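PDB 5HXD: murein peptide amidase A from Escherichia coli O157:H7, which probably hydrolyses the gamma-D-glutamyl-diaminopimelic acid amide bond of murein tripeptide, as a zinc-dependent amidase of peptidoglycan degradation. Local coordinates for residues 20-23 with 27-30. Sequence-based numbering, arbitrary orientation.
Sequences YGRS and APLI
Strands 20-22 and 28-30 run antiparallel, the short strand axes 4.4 Å apart at closest approach and 153° between their directions. Three backbone hydrogen bonds join segments 20-23 and 27-30: Y20 N to L29 O, L29 N to G21 O and S23 N to A27 O. R22 and P28 form a non-hydrogen-bonded pair. The Y20 ring lies across the L29 side chain. CB of L29 sits over the ring centre in a CH-pi contact, 3.6 Å from the centroid. The carbonyl O of I30 lies at the ring edge, 3.5 Å from Y20 CE2. Chi1 of 67° puts Y20 CG between its own backbone N and carbonyl carbon, which brings the ring over L29. CD1 of L29 reaches the R22 backbone, 3.6 Å from R22 N. The two segments form a beta hairpin, strands 18-22 and 28-31, a two-stranded antiparallel sheet within this chain, apart from the mixed six-stranded one and away from the zinc site. Helix 136-148 covers Y20 and L29 through A140. At the turn end, OG of S23 accepts a hydrogen bond from A27 N at 2.8 Å. The same hydroxyl also bonds D82, next to P81, which touches L29. On the face of the hairpin opposite L29, the R22 chain bends at chi2 (-66°) and lays its guanidinium over P28 CB. NH1 of R22 hydrogen-bonds the carbonyl O of G26 and that of L25 of the second subunit of the dimer. P28 O accepts a bond from Q85 of that subunit.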
ATOM      1  N   TYR A  20     -13.297   5.039 -12.581  1.00 45.00           N
ATOM      2  CA  TYR A  20     -12.973   6.070 -13.584  1.00 44.20           C
ATOM      3  C   TYR A  20     -11.792   5.704 -14.501  1.00 47.85           C
ATOM      4  O   TYR A  20     -11.197   6.586 -15.134  1.00 45.07           O
ATOM      5  CB  TYR A  20     -12.673   7.415 -12.917  1.00 43.64           C
ATOM      6  CG  TYR A  20     -11.397   7.433 -12.091  1.00 46.96           C
ATOM      7  CD1 TYR A  20     -10.201   7.892 -12.627  1.00 43.11           C
ATOM      8  CD2 TYR A  20     -11.399   7.004 -10.764  1.00 45.65           C
ATOM      9  CE1 TYR A  20      -9.055   7.919 -11.872  1.00 44.49           C
ATOM     10  CE2 TYR A  20     -10.261   7.027 -10.007  1.00 42.00           C
ATOM     11  CZ  TYR A  20      -9.090   7.481 -10.560  1.00 43.34           C
ATOM     12  OH  TYR A  20      -7.952   7.506  -9.785  1.00 41.20           O
ATOM     13  N   GLY A  21     -11.438   4.418 -14.567  1.00 46.17           N
ATOM     14  CA  GLY A  21     -10.502   3.980 -15.584  1.00 41.13           C
ATOM     15  C   GLY A  21      -9.739   2.704 -15.308  1.00 43.26           C
ATOM     16  O   GLY A  21     -10.189   1.849 -14.552  1.00 47.17           O
ATOM     17  N   ARG A  22      -8.575   2.588 -15.949  1.00 43.33           N
ATOM     18  CA  ARG A  22      -7.644   1.482 -15.751  1.00 35.66           C
ATOM     19  C   ARG A  22      -6.180   1.961 -15.619  1.00 40.72           C
ATOM     20  O   ARG A  22      -5.694   2.792 -16.400  1.00 30.61           O
ATOM     21  CB  ARG A  22      -7.752   0.477 -16.899  1.00 30.46           C
ATOM     22  CG  ARG A  22      -9.036  -0.327 -16.932  1.00 36.13           C
ATOM     23  CD  ARG A  22      -9.132  -1.246 -15.743  1.00 46.15           C
ATOM     24  NE  ARG A  22     -10.451  -1.862 -15.565  1.00 50.76           N
ATOM     25  CZ  ARG A  22     -10.636  -3.031 -14.948  1.00 46.56           C
ATOM     26  NH1 ARG A  22      -9.590  -3.678 -14.473  1.00 44.62           N
ATOM     27  NH2 ARG A  22     -11.852  -3.551 -14.802  1.00 46.61           N
ATOM     28  N   SER A  23      -5.487   1.411 -14.620  1.00 45.32           N
ATOM     29  CA  SER A  23      -4.037   1.546 -14.493  1.00 38.19           C
ATOM     30  C   SER A  23      -3.344   0.912 -15.681  1.00 37.42           C
ATOM     31  O   SER A  23      -3.918   0.085 -16.379  1.00 35.67           O
ATOM     32  CB  SER A  23      -3.524   0.898 -13.192  1.00 41.81           C
ATOM     33  OG  SER A  23      -3.741  -0.511 -13.162  1.00 42.74           O
ATOM     34  N   ALA A  27      -5.347  -2.720 -13.543  1.00 35.58           N
ATOM     35  CA  ALA A  27      -6.195  -2.643 -12.361  1.00 36.46           C
ATOM     36  C   ALA A  27      -7.274  -1.578 -12.565  1.00 39.41           C
ATOM     37  O   ALA A  27      -7.115  -0.693 -13.405  1.00 40.89           O
ATOM     38  CB  ALA A  27      -5.368  -2.339 -11.132  1.00 37.96           C
ATOM     39  N   PRO A  28      -8.385  -1.662 -11.820  1.00 39.82           N
ATOM     40  CA  PRO A  28      -9.327  -0.557 -12.038  1.00 43.66           C
ATOM     41  C   PRO A  28      -8.919   0.687 -11.276  1.00 41.19           C
ATOM     42  O   PRO A  28      -8.300   0.605 -10.215  1.00 40.08           O
ATOM     43  CB  PRO A  28     -10.666  -1.105 -11.524  1.00 40.37           C
ATOM     44  CG  PRO A  28     -10.314  -2.224 -10.618  1.00 43.04           C
ATOM     45  CD  PRO A  28      -8.963  -2.754 -11.019  1.00 39.53           C
ATOM     46  N   LEU A  29      -9.233   1.842 -11.843  1.00 43.41           N
ATOM     47  CA  LEU A  29      -9.167   3.076 -11.083  1.00 41.88           C
ATOM     48  C   LEU A  29     -10.536   3.275 -10.421  1.00 41.82           C
ATOM     49  O   LEU A  29     -11.555   3.331 -11.085  1.00 44.21           O
ATOM     50  CB  LEU A  29      -8.753   4.232 -11.987  1.00 45.14           C
ATOM     51  CG  LEU A  29      -7.335   4.016 -12.562  1.00 43.79           C
ATOM     52  CD1 LEU A  29      -7.048   4.942 -13.720  1.00 37.52           C
ATOM     53  CD2 LEU A  29      -6.264   4.180 -11.485  1.00 42.01           C
ATOM     54  N   ILE A  30     -10.541   3.311  -9.094  1.00 47.38           N
ATOM     55  CA  ILE A  30     -11.759   3.235  -8.297  1.00 48.79           C
ATOM     56  C   ILE A  30     -12.033   4.572  -7.612  1.00 47.63           C
ATOM     57  O   ILE A  30     -11.109   5.201  -7.099  1.00 48.93           O
ATOM     58  CB  ILE A  30     -11.645   2.105  -7.224  1.00 43.58           C
ATOM     59  CG1 ILE A  30     -11.346   0.768  -7.899  1.00 46.87           C
ATOM     60  CG2 ILE A  30     -12.900   2.000  -6.392  1.00 43.23           C
ATOM     61  CD1 ILE A  30     -10.802  -0.324  -6.954  1.00 42.80           C
TER